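Multidrug resistance protein (Vibrio cholerae, PDB 1YC9) probably works as an outer membrane efflux channel of the OMF family and could be involved in resistance to puromycin, acriflavine and tetraphenylarsonium chloride. Local coordinates at residues A121-T126 with A272-G277; S193-V198 with A396-V401; V360-A365 with F423-A428. The protein carries 1 engineered substitution. All blocks are in the same frame, centred on the assembly; numbering follows the deposited sequence.

Contact 1: A121-T126 with A272-G277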
loop_
_atom_site.group_PDB
_atom_site.type_symbol
_atom_site.label_atom_id
_atom_site.label_comp_id
_atom_site.label_asym_id
_atom_site.label_seq_id
_atom_site.Cartn_x
_atom_site.Cartn_y
_atom_site.Cartn_z
ATOM N N ALA A 121 22.379 10.056 19.304
ATOM C CA ALA A 121 21.709 8.777 19.074
ATOM C C ALA A 121 20.522 8.653 19.993
ATOM O O ALA A 121 19.432 8.255 19.571
ATOM C CB ALA A 121 22.649 7.650 19.279
ATOM N N VAL A 122 20.710 9.054 21.244
ATOM C CA VAL A 122 19.584 8.980 22.163
ATOM C C VAL A 122 18.527 10.014 21.850
ATOM O O VAL A 122 17.361 9.678 21.878
ATOM C CB VAL A 122 20.043 9.052 23.625
ATOM C CG1 VAL A 122 18.860 9.037 24.568
ATOM C CG2 VAL A 122 20.979 7.948 23.864
ATOM N N VAL A 123 18.909 11.225 21.469
ATOM C CA VAL A 123 17.935 12.206 21.021
ATOM C C VAL A 123 17.106 11.763 19.808
ATOM O O VAL A 123 15.899 11.971 19.755
ATOM C CB VAL A 123 18.575 13.562 20.727
ATOM C CG1 VAL A 123 17.543 14.510 20.189
ATOM C CG2 VAL A 123 19.172 14.127 22.033
ATOM N N ALA A 124 17.771 11.091 18.886
ATOM C CA ALA A 124 17.111 10.528 17.734
ATOM C C ALA A 124 16.113 9.473 18.159
ATOM O O ALA A 124 14.982 9.494 17.724
ATOM C CB ALA A 124 18.144 9.941 16.769
ATOM N N ALA A 125 16.517 8.610 19.086
ATOM C CA ALA A 125 15.635 7.538 19.529
ATOM C C ALA A 125 14.411 8.067 20.343
ATOM O O ALA A 125 13.298 7.538 20.236
ATOM C CB ALA A 125 16.420 6.557 20.374
ATOM N N THR A 126 14.631 9.076 21.143
ATOM C CA THR A 126 13.555 9.657 21.915
ATOM C C THR A 126 12.615 10.484 21.030
ATOM O O THR A 126 11.432 10.603 21.325
ATOM C CB THR A 126 14.080 10.527 23.053
ATOM O OG1 THR A 126 14.894 11.579 22.540
ATOM C CG2 THR A 126 14.989 9.744 23.936
ATOM N N ALA A 272 16.103 12.518 12.235
ATOM C CA ALA A 272 16.998 12.548 11.044
ATOM C C ALA A 272 18.107 13.576 11.144
ATOM O O ALA A 272 19.229 13.294 10.758
ATOM C CB ALA A 272 16.188 12.730 9.744
ATOM N N ALA A 273 17.812 14.778 11.644
ATOM C CA ALA A 273 18.786 15.809 11.859
ATOM C C ALA A 273 19.879 15.326 12.797
ATOM O O ALA A 273 21.051 15.535 12.568
ATOM C CB ALA A 273 18.093 17.096 12.442
ATOM N N GLN A 274 19.482 14.667 13.881
ATOM C CA GLN A 274 20.417 14.118 14.860
ATOM C C GLN A 274 21.309 13.062 14.210
ATOM O O GLN A 274 22.495 12.963 14.542
ATOM C CB GLN A 274 19.666 13.449 16.021
ATOM C CG GLN A 274 18.895 14.427 16.995
ATOM C CD GLN A 274 19.775 15.502 17.587
ATOM O OE1 GLN A 274 19.393 16.663 17.661
ATOM N NE2 GLN A 274 20.930 15.121 18.030
ATOM N N GLN A 275 20.721 12.247 13.337
ATOM C CA GLN A 275 21.469 11.223 12.614
ATOM C C GLN A 275 22.530 11.829 11.663
ATOM O O GLN A 275 23.568 11.199 11.419
ATOM C CB GLN A 275 20.537 10.235 11.917
ATOM C CG GLN A 275 19.706 9.452 12.905
ATOM C CD GLN A 275 18.537 8.677 12.326
ATOM O OE1 GLN A 275 18.014 7.781 13.004
ATOM N NE2 GLN A 275 18.079 9.036 11.141
ATOM N N VAL A 276 22.285 13.026 11.156
ATOM C CA VAL A 276 23.268 13.755 10.382
ATOM C C VAL A 276 24.406 14.087 11.326
ATOM O O VAL A 276 25.587 13.958 10.972
ATOM C CB VAL A 276 22.685 15.028 9.684
ATOM C CG1 VAL A 276 23.770 15.886 9.102
ATOM C CG2 VAL A 276 21.686 14.651 8.641
ATOM N N GLY A 277 24.066 14.542 12.549
ATOM C CA GLY A 277 25.094 14.793 13.515
ATOM C C GLY A 277 25.949 13.582 13.860
ATOM O O GLY A 277 27.147 13.725 14.022
#
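Val123 and Gln274 meet between two antiparallel helices of the helical tunnel, the hallmark of outer membrane factors. Helix 117-183 begins just after strand 98-111, and helix 260-281 ends just before strand 286-298. The contact therefore lies at the barrel end of the tunnel. The axes of the two short segments run 8.3 Å apart, at 164° between their N-to-C directions. The small Ala124 side chain is consistent with the close backbone approach. Ala124 CA is 5.7 Å from Gln274 CA. Ala124 CB meets Gln274 CB at 3.9 Å. Ala124 is buried here, and the neighbouring Ala125 turns away to pack on Phe62 and Ala66 of helix 47-67. The other touching residues are only partly buried. Gln275 lies at the margin, where Gln275 CG reaches Ala124 CB at 4.2 Å. Val123 and Gln274 also keep some solvent exposure. No hydrogen bond crosses the pair; the contact is van der Waals packing. The first torsion of Gln274 (chi1 -70°) puts CG against the valine. The bend at chi2 (-55°) keeps Gln274 CD 3.6 Å from Val123 CG1. The two side chains cross at a slant, with Val123 CG1 3.5 Å from Gln274 CG.

Contact 2: S193-V198 with A396-V401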
loop_
_atom_site.group_PDB
_atom_site.type_symbol
_atom_site.label_atom_id
_atom_site.label_comp_id
_atom_site.label_asym_id
_atom_site.label_seq_id
_atom_site.Cartn_x
_atom_site.Cartn_y
_atom_site.Cartn_z
ATOM N N SER A 193 -49.106 -3.013 -16.815
ATOM C CA SER A 193 -47.886 -3.802 -16.889
ATOM C C SER A 193 -46.679 -2.909 -16.513
ATOM O O SER A 193 -45.786 -3.341 -15.809
ATOM C CB SER A 193 -47.689 -4.399 -18.268
ATOM O OG SER A 193 -48.725 -5.338 -18.563
ATOM N N GLN A 194 -46.717 -1.670 -16.956
ATOM C CA GLN A 194 -45.663 -0.706 -16.672
ATOM C C GLN A 194 -45.589 -0.450 -15.193
ATOM O O GLN A 194 -44.481 -0.449 -14.624
ATOM C CB GLN A 194 -45.897 0.579 -17.440
ATOM C CG GLN A 194 -44.666 1.489 -17.509
ATOM C CD GLN A 194 -43.570 0.913 -18.347
ATOM O OE1 GLN A 194 -43.609 1.024 -19.541
ATOM N NE2 GLN A 194 -42.589 0.271 -17.708
ATOM N N ALA A 195 -46.740 -0.308 -14.562
ATOM C CA ALA A 195 -46.827 -0.016 -13.149
ATOM C C ALA A 195 -46.328 -1.162 -12.323
ATOM O O ALA A 195 -45.704 -0.967 -11.261
ATOM C CB ALA A 195 -48.233 0.358 -12.754
ATOM N N LYS A 196 -46.622 -2.379 -12.780
ATOM C CA LYS A 196 -46.114 -3.558 -12.113
ATOM C C LYS A 196 -44.582 -3.669 -12.284
ATOM O O LYS A 196 -43.909 -4.068 -11.355
ATOM C CB LYS A 196 -46.829 -4.800 -12.628
ATOM C CG LYS A 196 -48.266 -4.842 -12.201
ATOM C CD LYS A 196 -49.006 -6.027 -12.886
ATOM C CE LYS A 196 -50.351 -6.253 -12.233
ATOM N NZ LYS A 196 -50.194 -6.958 -10.945
ATOM N N ALA A 197 -44.069 -3.247 -13.428
ATOM C CA ALA A 197 -42.640 -3.271 -13.703
ATOM C C ALA A 197 -41.944 -2.249 -12.768
ATOM O O ALA A 197 -40.950 -2.596 -12.075
ATOM C CB ALA A 197 -42.373 -2.945 -15.117
ATOM N N VAL A 198 -42.542 -1.069 -12.669
ATOM C CA VAL A 198 -42.062 -0.034 -11.740
ATOM C C VAL A 198 -42.021 -0.570 -10.307
ATOM O O VAL A 198 -40.979 -0.442 -9.627
ATOM C CB VAL A 198 -42.903 1.275 -11.838
ATOM C CG1 VAL A 198 -42.571 2.260 -10.681
ATOM C CG2 VAL A 198 -42.655 1.960 -13.145
ATOM N N ALA A 396 -55.606 13.183 -16.760
ATOM C CA ALA A 396 -54.213 12.919 -17.095
ATOM C C ALA A 396 -53.970 11.424 -17.268
ATOM O O ALA A 396 -54.686 10.599 -16.698
ATOM C CB ALA A 396 -53.325 13.440 -16.001
ATOM N N THR A 397 -52.933 11.105 -18.035
ATOM C CA THR A 397 -52.490 9.724 -18.203
ATOM C C THR A 397 -51.724 9.129 -16.995
ATOM O O THR A 397 -51.307 9.829 -16.050
ATOM C CB THR A 397 -51.594 9.613 -19.387
ATOM O OG1 THR A 397 -50.414 10.377 -19.130
ATOM C CG2 THR A 397 -52.227 10.257 -20.613
ATOM N N TYR A 398 -51.550 7.808 -17.061
ATOM C CA TYR A 398 -50.694 7.104 -16.126
ATOM C C TYR A 398 -49.255 7.615 -16.314
ATOM O O TYR A 398 -48.545 7.785 -15.352
ATOM C CB TYR A 398 -50.735 5.579 -16.350
ATOM C CG TYR A 398 -49.607 4.887 -15.609
ATOM C CD1 TYR A 398 -49.510 4.984 -14.222
ATOM C CD2 TYR A 398 -48.622 4.206 -16.295
ATOM C CE1 TYR A 398 -48.442 4.397 -13.529
ATOM C CE2 TYR A 398 -47.560 3.606 -15.623
ATOM C CZ TYR A 398 -47.475 3.706 -14.248
ATOM O OH TYR A 398 -46.412 3.108 -13.589
ATOM N N LEU A 399 -48.848 7.850 -17.548
ATOM C CA LEU A 399 -47.511 8.328 -17.836
ATOM C C LEU A 399 -47.134 9.570 -17.021
ATOM O O LEU A 399 -46.006 9.679 -16.544
ATOM C CB LEU A 399 -47.373 8.704 -19.287
ATOM C CG LEU A 399 -46.216 8.129 -20.080
ATOM C CD1 LEU A 399 -45.743 9.169 -21.046
ATOM C CD2 LEU A 399 -45.061 7.592 -19.219
ATOM N N ASP A 400 -48.075 10.507 -16.867
ATOM C CA ASP A 400 -47.784 11.692 -16.067
ATOM C C ASP A 400 -47.480 11.314 -14.650
ATOM O O ASP A 400 -46.597 11.895 -14.017
ATOM C CB ASP A 400 -48.915 12.709 -16.116
ATOM C CG ASP A 400 -49.240 13.121 -17.501
ATOM O OD1 ASP A 400 -48.323 13.368 -18.321
ATOM O OD2 ASP A 400 -50.418 13.213 -17.884
ATOM N N VAL A 401 -48.221 10.332 -14.140
ATOM C CA VAL A 401 -48.004 9.815 -12.823
ATOM C C VAL A 401 -46.621 9.125 -12.723
ATOM O O VAL A 401 -45.872 9.390 -11.799
ATOM C CB VAL A 401 -49.113 8.874 -12.403
ATOM C CG1 VAL A 401 -48.757 8.214 -11.132
ATOM C CG2 VAL A 401 -50.469 9.667 -12.262
#
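With chi1 at 166°, the Tyr398 ring swings away from its backbone N and reaches Ala195 and Gln194. Gln194 bends at its second torsion (chi2 68°). Its CB and CG stay beside the ring while its amide leads away. The site is a helix pair at the tunnel end far from the beta barrel, which in this family is the periplasmic entrance. The phenol ends against the backbone of helix 189-223: Tyr398 OH lies 3.2 Å from Ala195 CA. Ala195 CB packs obliquely on the ring, 3.7 Å from Tyr398 CZ. On the other residue, Gln194 CB touches Tyr398 CE2 at 3.9 Å. Val198 CG2 is a looser neighbour of the hydroxyl. Leu178 and Tyr391 of the same chain also pack on Tyr398, joining it to helices 117-183 and 326-391. The Gln194 amide makes a weak hydrogen bond to Ser407 of the second subunit. Leu399 meets Leu399 of both other subunits, so the three chains come together here. Thr397, just before Tyr398, is the N-cap of helix 398-433 and forms a capping box with Asp400. The return bond, Thr397 N to Asp400 OD2, is weak at 3.3 Å. The bond from Asp400 N to Thr397 OG1 is equally long but straighter, with an N-H...O angle of 153°.

Contact 3: V360-A365 with F423-A428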
loop_
_atom_site.group_PDB
_atom_site.type_symbol
_atom_site.label_atom_id
_atom_site.label_comp_id
_atom_site.label_asym_id
_atom_site.label_seq_id
_atom_site.Cartn_x
_atom_site.Cartn_y
_atom_site.Cartn_z
ATOM N N VAL A 360 -13.902 22.610 4.367
ATOM C CA VAL A 360 -14.437 23.967 4.294
ATOM C C VAL A 360 -15.203 24.172 2.990
ATOM O O VAL A 360 -16.350 24.621 2.976
ATOM C CB VAL A 360 -13.326 25.055 4.378
ATOM C CG1 VAL A 360 -13.886 26.445 4.078
ATOM C CG2 VAL A 360 -12.635 25.042 5.748
ATOM N N THR A 361 -14.594 23.786 1.885
ATOM C CA THR A 361 -15.249 23.895 0.604
ATOM C C THR A 361 -16.585 23.186 0.609
ATOM O O THR A 361 -17.601 23.751 0.202
ATOM C CB THR A 361 -14.334 23.307 -0.490
ATOM O OG1 THR A 361 -13.254 24.224 -0.726
ATOM C CG2 THR A 361 -15.046 23.202 -1.782
ATOM N N SER A 362 -16.604 21.956 1.087
ATOM C CA SER A 362 -17.781 21.159 0.970
ATOM C C SER A 362 -18.848 21.592 2.001
ATOM O O SER A 362 -20.045 21.544 1.718
ATOM C CB SER A 362 -17.452 19.685 1.113
ATOM O OG SER A 362 -16.599 19.252 0.037
ATOM N N SER A 363 -18.378 21.963 3.168
ATOM C CA SER A 363 -19.256 22.447 4.226
ATOM C C SER A 363 -19.991 23.701 3.769
ATOM O O SER A 363 -21.201 23.798 3.946
ATOM C CB SER A 363 -18.452 22.660 5.519
ATOM O OG SER A 363 -18.024 21.383 5.938
ATOM N N GLN A 364 -19.273 24.633 3.174
ATOM C CA GLN A 364 -19.854 25.862 2.648
ATOM C C GLN A 364 -20.819 25.617 1.467
ATOM O O GLN A 364 -21.803 26.329 1.297
ATOM C CB GLN A 364 -18.764 26.825 2.206
ATOM C CG GLN A 364 -17.920 27.348 3.404
ATOM C CD GLN A 364 -16.881 28.408 3.010
ATOM O OE1 GLN A 364 -16.606 29.310 3.799
ATOM N NE2 GLN A 364 -16.330 28.315 1.805
ATOM N N ALA A 365 -20.516 24.644 0.625
ATOM C CA ALA A 365 -21.425 24.301 -0.474
ATOM C C ALA A 365 -22.722 23.567 -0.064
ATOM O O ALA A 365 -23.690 23.587 -0.827
ATOM C CB ALA A 365 -20.678 23.482 -1.529
ATOM N N PHE A 423 -23.561 14.925 8.138
ATOM C CA PHE A 423 -22.914 14.130 9.156
ATOM C C PHE A 423 -21.495 13.757 8.719
ATOM O O PHE A 423 -20.555 13.961 9.478
ATOM C CB PHE A 423 -23.754 12.912 9.470
ATOM C CG PHE A 423 -23.218 12.006 10.573
ATOM C CD1 PHE A 423 -22.469 12.474 11.647
ATOM C CD2 PHE A 423 -23.484 10.651 10.513
ATOM C CE1 PHE A 423 -22.055 11.615 12.661
ATOM C CE2 PHE A 423 -23.047 9.766 11.499
ATOM C CZ PHE A 423 -22.298 10.248 12.577
ATOM N N SER A 424 -21.344 13.285 7.475
ATOM C CA SER A 424 -20.053 12.922 6.946
ATOM C C SER A 424 -19.067 14.047 6.975
ATOM O O SER A 424 -17.896 13.819 7.311
ATOM C CB SER A 424 -20.198 12.366 5.524
ATOM O OG SER A 424 -20.842 11.083 5.622
ATOM N N LEU A 425 -19.524 15.240 6.633
ATOM C CA LEU A 425 -18.675 16.437 6.656
ATOM C C LEU A 425 -18.274 16.843 8.058
ATOM O O LEU A 425 -17.172 17.396 8.261
ATOM C CB LEU A 425 -19.305 17.603 5.910
ATOM C CG LEU A 425 -19.248 17.402 4.399
ATOM C CD1 LEU A 425 -20.040 18.510 3.720
ATOM C CD2 LEU A 425 -17.777 17.308 3.887
ATOM N N ASP A 426 -19.158 16.627 9.020
ATOM C CA ASP A 426 -18.806 16.929 10.395
ATOM C C ASP A 426 -17.698 15.982 10.799
ATOM O O ASP A 426 -16.730 16.365 11.451
ATOM C CB ASP A 426 -20.017 16.826 11.333
ATOM C CG ASP A 426 -19.792 17.587 12.627
ATOM O OD1 ASP A 426 -19.527 18.803 12.534
ATOM O OD2 ASP A 426 -19.809 17.039 13.739
ATOM N N LEU A 427 -17.842 14.698 10.456
ATOM C CA LEU A 427 -16.792 13.751 10.735
ATOM C C LEU A 427 -15.502 14.066 9.992
ATOM O O LEU A 427 -14.425 13.879 10.531
ATOM C CB LEU A 427 -17.256 12.313 10.441
ATOM C CG LEU A 427 -18.464 11.788 11.203
ATOM C CD1 LEU A 427 -18.907 10.408 10.576
ATOM C CD2 LEU A 427 -18.120 11.589 12.673
ATOM N N ALA A 428 -15.591 14.538 8.753
ATOM C CA ALA A 428 -14.425 14.919 7.964
ATOM C C ALA A 428 -13.674 16.091 8.623
ATOM O O ALA A 428 -12.448 16.192 8.581
ATOM C CB ALA A 428 -14.837 15.331 6.617
HETATM O O HOH W 1 -17.802 20.274 8.457
#
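Leu425 lays both its methyls over Ser362, with CD1 nearest the backbone carbonyl and CD2 nearest CB. Leu425 CD1 rests 3.6 Å from Ser362 O. Leu425 CD2 lies 3.7 Å from Ser362 CB. Chi1 of -74° carries the branch toward helix 326-391, and chi2 (173°) sets CD1 at the Ser362 carbonyl and CD2 against its CB. Ser363 flanks the same leucine: Ser363 OG is 4.0 Å from Leu425 CB. The contact is plain packing between helix 326-391 and helix 398-433, two long helices of the alpha-helical tunnel of outer membrane factors. The first segment overlaps a predicted coiled coil. Leu366 of helix 326-391 also packs on Leu425. No direct hydrogen bond joins the segments, but one water bridges them. It donates to Ser363 OG at 2.8 Å and, weakly, to Leu425 O at 3.0 Å. Ser363 OG also bonds to Val359 O, one turn back in its own helix, so its hydroxyl is held by Val359 O and by the water. Ser362 OG turns to the subunit interface instead. There it hydrogen-bonds Glu211 of the third subunit, while Ser362 also packs on Leu215 of that chain.

The three contacts are spread along the helical tunnel. Contact 1 lies nearest the beta barrel and contact 2 near the opposite end, with centres 74 Å apart. Contact 3 falls between them, its centre 40 Å from that of contact 1 and 39 Å from that of contact 2. Contacts 2 and 3 share helix 398-433, and both touch the third subunit; contact 1 touches no other chain. Along the chain, the segments of contact 2 alternate with those of contact 1 and with those of contact 3, while contact 1 closes before contact 3 opens. Contacts 1 and 2 join the two halves of the chain; contact 3 joins helices of the second half, all in one trimeric channel.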